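Local coordinates for protein TetR family transcription regulator (PDB 3PAS) that probably binds DNA at regulatory sites and controls transcription there as a TetR-type regulator, at residues A58-V63 with T108-A113; I11-A16 with Y46-D51; E101-H106 with R157-L162. All coordinates share one frame; numbering follows the deposited sequence. Where two conformers were deposited one is given.

In the fold
Contact 1 and contact 3 both use helix 100-110, at successive places along it: 108-113 packs on helix 52-76, while 101-106 faces helix 148-167. They also meet directly, Phe60 on His106 and Val63 on Leu102. Contact 2 lies farther from the middle of the chain, within the N-terminal helical bundle, where helix 5-24 meets helix 42-48. It touches contact 1 through helix 52-76, Thr59 resting on Leu14 and Ala58 on Tyr49; contacts 2 and 3 do not touch. Contacts 1 and 2 are buried and aromatic, a stacked pair in one and obliquely packed rings in the other. Contact 3, partly buried, adds an arginine, a tyrosine hydroxyl and an acetate to its apolar packing.

Contact 1: residues A58-V63 with T108-A113; sequences ATFYYV and TFTHSA
The C-terminal end of helix 100-110 rests on the long helix 52-76, which in this all-helical protein leads from the DNA-binding bundle into the C-terminal domain, and Phe60 and Phe109 make the join. Their rings form an offset stack with centroids 4.3 Å apart and planes 18° from parallel. The overlap is partial: CD1 of Phe109 lies above the rim of the Phe60 ring, 3.4 Å from Phe60 CD1, and CG of Phe60 lies over the Phe109 face in turn. Phe60 also sends its CB over that same face as a CH-pi contact, 3.7 Å from the centroid of the Phe109 ring and only 7° off the normal, so methylene and ring together lie over one face of Phe109. Both phenylalanines hold CG anti to the backbone N (chi1 -179° in Phe60), which carries each ring out from its helix to lie against the other.

Farther along the Phe60 ring, Thr110 brings its methyl in obliquely, CG2 3.7 Å from Phe60 CE1. With CG2 turned to the ring, the hydroxyl of Thr110 bonds back to the carbonyl of His106. The helix ends here: the carbonyl O of Phe109 takes two bonds from Ser112, one from its N and a short one of 2.6 Å from its OG. Ile119 of helix 117-126 touches both phenylalanines, and the His106 ring meets Phe60. A serine in place of Phe109 would probably leave Phe60 without its stacking partner and open a gap between the two helices. Such a stack is plain aromatic core packing, here joining the connecting helix of a TetR-type regulator to the C-terminal domain.

Contact 2: residues I11-A16 with Y46-D51; sequences IAFLEA and YIYYED
Tyr48, of helix 42-48, meets Phe13 of helix 5-24 with its ring: Tyr48 CD2 lies 3.8 Å from Phe13 CE2. The two side chains cross at about a right angle and the rings approach obliquely, without stacking. Asp6 and Lys9, a turn or more earlier on helix 5-24, also touch Tyr48.

Next comes Tyr49. Its CG stands anti to the carbonyl carbon (chi1 -58°), and the ring reaches across to helix 5-24, with CE2 4.1 Å from Phe13 CB. At its far end the phenol settles among the carbons of Leu14: Tyr49 OH is 3.6 Å from Leu14 CG, and both methyls lie close by, all in van der Waals contact. Leu55 and Ala58 of helix 52-76 also touch Tyr49, which therefore lies between helix 5-24 and helix 52-76.

Asp51 then caps the start of helix 52-76, its OD1 accepting from the N of Gln54. Phe13 also packs on Ala38 and Leu40, between the helices of the predicted helix-turn-helix. This packing of the first helix on the probable recognition helix and the residues after it is consistent with the three-helix DNA-binding domain of TetR regulators.

Contact 3: residues E101-H106 with R157-L162; sequences ELFRYH and RPIYHL. With ACT (acetate ion), chain M.
Tyr160 of helix 148-167 reaches across to helix 100-110 and meets two neighbouring residues there, Phe103 and Arg104. Its flank packs on Phe103, the two side chains running antiparallel alongside each other, with Tyr160 CD1 3.9 Å from Phe103 CD2. The carbonyl O of Phe103 also comes to the edge of the Tyr160 ring, near its plane. At the far end Arg104 NH1 gives a weak, bent hydrogen bond of 3.0 Å to Tyr160 OH, with an N-H...O angle of 133°. The hydroxyl lies at the edge of the guanidinium, whose plane is 20° from that of the ring. Arg104 starts out away from helix 148-167 and comes back to it through bends at chi2 and chi3. Ile159, the residue before Tyr160, sets its CG2 at the edge of the Phe103 ring, 4.1 Å from Phe103 CE2.

An acetate, probably from the crystallisation liquor, sits beside Tyr160, Phe103 and Arg104. Its methyl lies over one face of the Tyr160 ring, CH3 3.7 Å from Tyr160 CE1, and also touches Phe103, while OXT accepts a second weak bond from Arg104 NH1 at 3.2 Å. The one nitrogen thus serves both hydroxyl and acetate.

In the next layer, the Arg157 guanidinium brings NH1 over a face of the Tyr160 ring, toward the rim, and is itself held by a salt bridge to Glu107. Trp89 and Leu92 of helix 81-98 pack on Ile159. His161 turns to the second subunit, where its NE2 bonds to Glu152 of that chain. The segments 101-106 and 157-162 have axes 11.3 Å apart and crossing at -122°, and side chains bridge that wide spacing within the helical C-terminal domain of a dimeric TetR-family regulator.

Contact 1: residues A58-V63 with T108-A113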
# COMPACT_ATOMS: atom_id res chain seq x y z
N ALA B 58 -1.03 -22.24 10.05
CA ALA B 58 -0.63 -23.22 9.02
C ALA B 58 -0.89 -22.66 7.61
O ALA B 58 -0.13 -22.91 6.66
CB ALA B 58 -1.37 -24.60 9.23
N THR B 59 -2.00 -21.95 7.45
CA THR B 59 -2.37 -21.34 6.19
C THR B 59 -1.37 -20.24 5.85
O THR B 59 -0.97 -20.09 4.69
CB THR B 59 -3.85 -20.79 6.19
OG1 THR B 59 -4.77 -21.88 6.42
CG2 THR B 59 -4.23 -20.19 4.80
N PHE B 60 -0.99 -19.45 6.84
CA PHE B 60 -0.01 -18.40 6.61
C PHE B 60 1.31 -19.02 6.11
O PHE B 60 1.91 -18.55 5.12
CB PHE B 60 0.21 -17.55 7.84
CG PHE B 60 1.20 -16.45 7.63
CD1 PHE B 60 0.87 -15.38 6.87
CD2 PHE B 60 2.48 -16.55 8.12
CE1 PHE B 60 1.79 -14.34 6.64
CE2 PHE B 60 3.39 -15.52 7.91
CZ PHE B 60 3.05 -14.45 7.17
N TYR B 61 1.75 -20.10 6.75
CA TYR B 61 2.96 -20.79 6.31
C TYR B 61 2.86 -21.46 4.97
O TYR B 61 3.84 -21.49 4.20
CB TYR B 61 3.42 -21.81 7.36
CG TYR B 61 3.94 -21.19 8.61
CD1 TYR B 61 4.74 -20.05 8.58
CD2 TYR B 61 3.73 -21.79 9.84
CE1 TYR B 61 5.26 -19.49 9.73
CE2 TYR B 61 4.26 -21.24 11.02
CZ TYR B 61 5.03 -20.09 10.94
OH TYR B 61 5.56 -19.53 12.08
N TYR B 62 1.70 -22.02 4.68
CA TYR B 62 1.43 -22.57 3.37
C TYR B 62 1.53 -21.48 2.27
O TYR B 62 2.18 -21.67 1.21
CB TYR B 62 0.04 -23.18 3.38
CG TYR B 62 -0.53 -23.54 2.03
CD1 TYR B 62 -0.13 -24.69 1.39
CD2 TYR B 62 -1.52 -22.76 1.43
CE1 TYR B 62 -0.67 -25.05 0.17
CE2 TYR B 62 -2.05 -23.12 0.22
CZ TYR B 62 -1.62 -24.29 -0.41
OH TYR B 62 -2.13 -24.69 -1.64
N VAL B 63 0.90 -20.34 2.52
CA VAL B 63 0.89 -19.24 1.55
C VAL B 63 2.34 -18.70 1.38
O VAL B 63 2.88 -18.62 0.27
CB VAL B 63 -0.11 -18.15 2.00
CG1 VAL B 63 0.10 -16.88 1.23
CG2 VAL B 63 -1.61 -18.66 1.89
N THR B 108 -3.49 -9.69 4.82
CA THR B 108 -4.45 -9.68 5.92
C THR B 108 -3.80 -10.22 7.20
O THR B 108 -3.95 -9.61 8.27
CB THR B 108 -5.71 -10.54 5.62
OG1 THR B 108 -6.36 -10.03 4.46
CG2 THR B 108 -6.70 -10.44 6.80
N PHE B 109 -3.08 -11.34 7.10
CA PHE B 109 -2.45 -11.96 8.26
C PHE B 109 -1.36 -11.09 8.86
O PHE B 109 -1.34 -10.87 10.10
CB PHE B 109 -1.84 -13.32 7.92
CG PHE B 109 -1.42 -14.15 9.12
CD1 PHE B 109 -0.21 -13.94 9.75
CD2 PHE B 109 -2.23 -15.18 9.58
CE1 PHE B 109 0.19 -14.70 10.85
CE2 PHE B 109 -1.84 -15.95 10.70
CZ PHE B 109 -0.63 -15.71 11.32
N THR B 110 -0.44 -10.61 8.02
CA THR B 110 0.68 -9.79 8.53
C THR B 110 0.20 -8.49 9.17
O THR B 110 0.89 -7.97 10.03
CB THR B 110 1.81 -9.44 7.47
OG1 THR B 110 1.24 -8.67 6.42
CG2 THR B 110 2.45 -10.68 6.89
N HIS B 111 -0.95 -7.96 8.78
CA HIS B 111 -1.53 -6.70 9.33
C HIS B 111 -2.56 -7.02 10.41
O HIS B 111 -3.43 -6.21 10.66
CB HIS B 111 -2.28 -5.89 8.25
CG HIS B 111 -1.41 -5.12 7.30
ND1 HIS B 111 -0.91 -3.86 7.59
CD2 HIS B 111 -1.01 -5.39 6.04
CE1 HIS B 111 -0.21 -3.42 6.56
NE2 HIS B 111 -0.25 -4.33 5.61
N SER B 112 -2.50 -8.21 11.00
CA SER B 112 -3.43 -8.62 12.06
C SER B 112 -2.66 -8.90 13.34
O SER B 112 -1.42 -9.09 13.34
CB SER B 112 -4.17 -9.90 11.67
OG SER B 112 -3.31 -11.03 11.86
N ALA B 113 -3.42 -8.98 14.43
CA ALA B 113 -2.88 -9.37 15.72
C ALA B 113 -2.34 -10.79 15.76
O ALA B 113 -1.64 -11.14 16.72
CB ALA B 113 -3.94 -9.18 16.82

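Contact 2: residues I11-A16 with Y46-D51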
# COMPACT_ATOMS: atom_id res chain seq x y z
N ILE B 11 -4.48 -29.61 2.09
CA ILE B 11 -4.54 -28.58 1.04
C ILE B 11 -5.95 -28.03 0.84
O ILE B 11 -6.14 -26.82 0.62
CB ILE B 11 -3.99 -29.14 -0.32
CG1 ILE B 11 -2.49 -29.41 -0.21
CG2 ILE B 11 -4.24 -28.15 -1.49
CD1 ILE B 11 -1.68 -28.17 -0.15
N ALA B 12 -6.95 -28.90 0.94
CA ALA B 12 -8.32 -28.49 0.79
C ALA B 12 -8.66 -27.48 1.87
O ALA B 12 -9.26 -26.42 1.58
CB ALA B 12 -9.31 -29.67 0.78
N PHE B 13 -8.24 -27.77 3.11
CA PHE B 13 -8.50 -26.83 4.22
C PHE B 13 -7.69 -25.55 4.16
O PHE B 13 -8.23 -24.49 4.47
CB PHE B 13 -8.30 -27.51 5.58
CG PHE B 13 -9.29 -28.61 5.88
CD1 PHE B 13 -10.66 -28.34 5.96
CD2 PHE B 13 -8.86 -29.90 6.06
CE1 PHE B 13 -11.56 -29.35 6.22
CE2 PHE B 13 -9.76 -30.91 6.35
CZ PHE B 13 -11.13 -30.63 6.43
N LEU B 14 -6.41 -25.65 3.79
CA LEU B 14 -5.55 -24.52 3.69
C LEU B 14 -6.05 -23.56 2.59
O LEU B 14 -6.17 -22.38 2.82
CB LEU B 14 -4.11 -24.96 3.42
CG LEU B 14 -3.46 -25.76 4.55
CD1 LEU B 14 -2.29 -26.59 4.05
CD2 LEU B 14 -3.11 -24.82 5.71
N GLU B 15 -6.40 -24.11 1.43
CA GLU B 15 -6.95 -23.32 0.33
C GLU B 15 -8.31 -22.69 0.68
O GLU B 15 -8.57 -21.54 0.37
CB GLU B 15 -7.05 -24.21 -0.92
CG GLU B 15 -5.72 -24.44 -1.62
CD GLU B 15 -5.14 -23.17 -2.29
OE1 GLU B 15 -5.88 -22.18 -2.54
OE2 GLU B 15 -3.93 -23.15 -2.57
N ALA B 16 -9.17 -23.43 1.37
CA ALA B 16 -10.48 -22.90 1.79
C ALA B 16 -10.28 -21.73 2.77
O ALA B 16 -11.03 -20.76 2.75
CB ALA B 16 -11.32 -24.01 2.43
N TYR B 46 -10.79 -30.95 12.21
CA TYR B 46 -10.09 -31.15 13.45
C TYR B 46 -9.09 -32.33 13.47
O TYR B 46 -8.24 -32.41 14.35
CB TYR B 46 -11.05 -31.27 14.62
CG TYR B 46 -11.86 -30.00 14.92
CD1 TYR B 46 -11.25 -28.76 15.05
CD2 TYR B 46 -13.24 -30.06 15.07
CE1 TYR B 46 -11.99 -27.63 15.36
CE2 TYR B 46 -13.99 -28.93 15.36
CZ TYR B 46 -13.35 -27.73 15.51
OH TYR B 46 -14.10 -26.64 15.77
N ILE B 47 -9.19 -33.23 12.52
CA ILE B 47 -8.14 -34.29 12.41
C ILE B 47 -6.77 -33.62 12.16
O ILE B 47 -5.72 -34.00 12.71
CB ILE B 47 -8.44 -35.29 11.27
CG1 ILE B 47 -9.76 -36.02 11.53
CG2 ILE B 47 -7.30 -36.29 11.16
CD1 ILE B 47 -10.27 -36.93 10.40
N TYR B 48 -6.80 -32.59 11.34
CA TYR B 48 -5.57 -31.95 10.88
C TYR B 48 -5.16 -30.68 11.62
O TYR B 48 -3.96 -30.40 11.74
CB TYR B 48 -5.73 -31.64 9.39
CG TYR B 48 -6.07 -32.87 8.62
CD1 TYR B 48 -5.11 -33.83 8.34
CD2 TYR B 48 -7.36 -33.11 8.23
CE1 TYR B 48 -5.45 -35.01 7.63
CE2 TYR B 48 -7.71 -34.26 7.56
CZ TYR B 48 -6.77 -35.20 7.25
OH TYR B 48 -7.17 -36.32 6.59
N TYR B 49 -6.16 -29.93 12.10
CA TYR B 49 -5.93 -28.63 12.74
C TYR B 49 -6.72 -28.59 14.02
O TYR B 49 -7.91 -28.90 14.01
CB TYR B 49 -6.32 -27.49 11.79
CG TYR B 49 -5.51 -27.62 10.52
CD1 TYR B 49 -4.15 -27.27 10.51
CD2 TYR B 49 -6.07 -28.14 9.37
CE1 TYR B 49 -3.41 -27.49 9.41
CE2 TYR B 49 -5.33 -28.32 8.25
CZ TYR B 49 -4.01 -28.00 8.27
OH TYR B 49 -3.25 -28.20 7.16
N GLU B 50 -6.07 -28.21 15.11
CA GLU B 50 -6.71 -28.29 16.42
C GLU B 50 -7.82 -27.29 16.63
O GLU B 50 -8.81 -27.57 17.33
CB GLU B 50 -5.67 -28.19 17.55
CG GLU B 50 -4.71 -29.37 17.49
CD GLU B 50 -3.55 -29.28 18.47
OE1 GLU B 50 -3.84 -29.32 19.68
OE2 GLU B 50 -2.37 -29.25 18.03
N ASP B 51 -7.63 -26.11 16.08
CA ASP B 51 -8.56 -25.03 16.24
C ASP B 51 -8.28 -23.99 15.14
O ASP B 51 -7.34 -24.15 14.35
CB ASP B 51 -8.40 -24.43 17.62
CG ASP B 51 -6.96 -23.99 17.93
OD1 ASP B 51 -6.11 -23.78 17.06
OD2 ASP B 51 -6.66 -23.84 19.11

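Contact 3: residues E101-H106 with R157-L162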
# COMPACT_ATOMS: atom_id res chain seq x y z
N GLU B 101 -5.38 -14.15 -4.21
CA GLU B 101 -5.82 -14.53 -2.85
C GLU B 101 -4.66 -14.92 -1.93
O GLU B 101 -4.72 -14.72 -0.70
CB GLU B 101 -6.88 -15.66 -2.94
CG GLU B 101 -6.36 -16.97 -3.54
CD GLU B 101 -6.40 -17.09 -5.07
OE1 GLU B 101 -6.55 -16.09 -5.79
OE2 GLU B 101 -6.28 -18.23 -5.54
N LEU B 102 -3.56 -15.42 -2.50
CA LEU B 102 -2.36 -15.74 -1.70
C LEU B 102 -1.75 -14.43 -1.16
O LEU B 102 -1.41 -14.32 0.01
CB LEU B 102 -1.33 -16.46 -2.56
CG LEU B 102 -1.59 -17.87 -3.08
CD1 LEU B 102 -0.34 -18.25 -3.97
CD2 LEU B 102 -1.83 -18.91 -1.89
N PHE B 103 -1.58 -13.44 -2.02
CA PHE B 103 -1.10 -12.13 -1.58
C PHE B 103 -2.06 -11.50 -0.55
O PHE B 103 -1.61 -10.88 0.42
CB PHE B 103 -1.05 -11.15 -2.77
CG PHE B 103 0.15 -11.28 -3.67
CD1 PHE B 103 0.89 -12.45 -3.76
CD2 PHE B 103 0.51 -10.20 -4.51
CE1 PHE B 103 1.98 -12.55 -4.64
CE2 PHE B 103 1.60 -10.30 -5.35
CZ PHE B 103 2.33 -11.50 -5.41
N ARG B 104 -3.36 -11.59 -0.78
CA ARG B 104 -4.34 -10.98 0.15
C ARG B 104 -4.30 -11.67 1.53
O ARG B 104 -4.31 -10.98 2.57
CB ARG B 104 -5.72 -11.04 -0.45
CG ARG B 104 -6.78 -10.37 0.36
CD ARG B 104 -7.85 -9.81 -0.57
NE ARG B 104 -8.20 -8.48 -0.10
CZ ARG B 104 -7.41 -7.41 -0.17
NH1 ARG B 104 -6.19 -7.49 -0.71
NH2 ARG B 104 -7.84 -6.25 0.31
N TYR B 105 -4.25 -13.00 1.53
CA TYR B 105 -4.10 -13.75 2.80
C TYR B 105 -2.82 -13.30 3.54
O TYR B 105 -2.86 -12.96 4.72
CB TYR B 105 -4.14 -15.28 2.61
CG TYR B 105 -4.24 -15.96 3.97
CD1 TYR B 105 -5.47 -16.16 4.55
CD2 TYR B 105 -3.10 -16.21 4.73
CE1 TYR B 105 -5.59 -16.75 5.82
CE2 TYR B 105 -3.20 -16.77 6.00
CZ TYR B 105 -4.46 -17.04 6.54
OH TYR B 105 -4.60 -17.59 7.79
N HIS B 106 -1.69 -13.28 2.84
CA HIS B 106 -0.45 -12.80 3.45
C HIS B 106 -0.58 -11.38 4.08
O HIS B 106 -0.20 -11.15 5.24
CB HIS B 106 0.69 -12.82 2.40
CG HIS B 106 2.00 -12.39 2.97
ND1 HIS B 106 2.37 -11.06 3.05
CD2 HIS B 106 2.98 -13.09 3.59
CE1 HIS B 106 3.52 -10.96 3.67
NE2 HIS B 106 3.93 -12.18 3.99
N ARG B 157 7.06 -4.32 -2.33
CA ARG B 157 5.72 -3.79 -2.23
C ARG B 157 5.14 -3.36 -3.55
O ARG B 157 3.95 -3.49 -3.74
CB ARG B 157 5.70 -2.60 -1.26
CG ARG B 157 4.34 -2.06 -0.95
CD ARG B 157 3.60 -3.11 -0.16
NE ARG B 157 2.35 -2.62 0.35
CZ ARG B 157 1.48 -3.39 1.00
NH1 ARG B 157 1.73 -4.68 1.20
NH2 ARG B 157 0.36 -2.85 1.43
N PRO B 158 5.97 -2.85 -4.48
CA PRO B 158 5.28 -2.41 -5.71
C PRO B 158 4.63 -3.55 -6.52
O PRO B 158 3.72 -3.27 -7.31
CB PRO B 158 6.38 -1.71 -6.53
CG PRO B 158 7.36 -1.25 -5.46
CD PRO B 158 7.35 -2.35 -4.41
N ILE B 159 5.10 -4.78 -6.36
CA ILE B 159 4.50 -5.95 -7.02
C ILE B 159 3.02 -6.11 -6.54
O ILE B 159 2.12 -6.16 -7.35
CB ILE B 159 5.27 -7.26 -6.79
CG1 ILE B 159 6.73 -7.10 -7.30
CG2 ILE B 159 4.54 -8.46 -7.53
CD1 ILE B 159 7.67 -8.24 -7.02
N TYR B 160 2.80 -6.11 -5.24
CA TYR B 160 1.45 -6.12 -4.67
C TYR B 160 0.55 -4.99 -5.23
O TYR B 160 -0.55 -5.23 -5.73
CB TYR B 160 1.55 -5.99 -3.15
CG TYR B 160 0.22 -6.11 -2.42
CD1 TYR B 160 -0.26 -7.34 -2.00
CD2 TYR B 160 -0.53 -4.97 -2.12
CE1 TYR B 160 -1.50 -7.43 -1.30
CE2 TYR B 160 -1.74 -5.04 -1.44
CZ TYR B 160 -2.23 -6.27 -1.04
OH TYR B 160 -3.43 -6.32 -0.38
N HIS B 161 1.06 -3.77 -5.20
CA HIS B 161 0.30 -2.60 -5.67
C HIS B 161 -0.04 -2.70 -7.15
O HIS B 161 -1.16 -2.47 -7.53
CB HIS B 161 1.10 -1.34 -5.33
CG HIS B 161 0.43 -0.06 -5.69
ND1 HIS B 161 -0.66 0.45 -4.99
CD2 HIS B 161 0.70 0.84 -6.67
CE1 HIS B 161 -1.02 1.60 -5.54
NE2 HIS B 161 -0.21 1.87 -6.55
N LEU B 162 0.93 -3.09 -7.97
CA LEU B 162 0.73 -3.19 -9.42
C LEU B 162 -0.15 -4.38 -9.80
O LEU B 162 -0.97 -4.28 -10.72
CB LEU B 162 2.06 -3.24 -10.15
CG LEU B 162 2.80 -1.88 -10.18
CD1 LEU B 162 4.29 -2.03 -10.71
CD2 LEU B 162 2.05 -0.90 -11.03
C ACT M . -4.16 -8.15 -4.39
O ACT M . -4.88 -7.51 -5.19
OXT ACT M . -4.75 -8.57 -3.37
CH3 ACT M . -2.70 -8.38 -4.62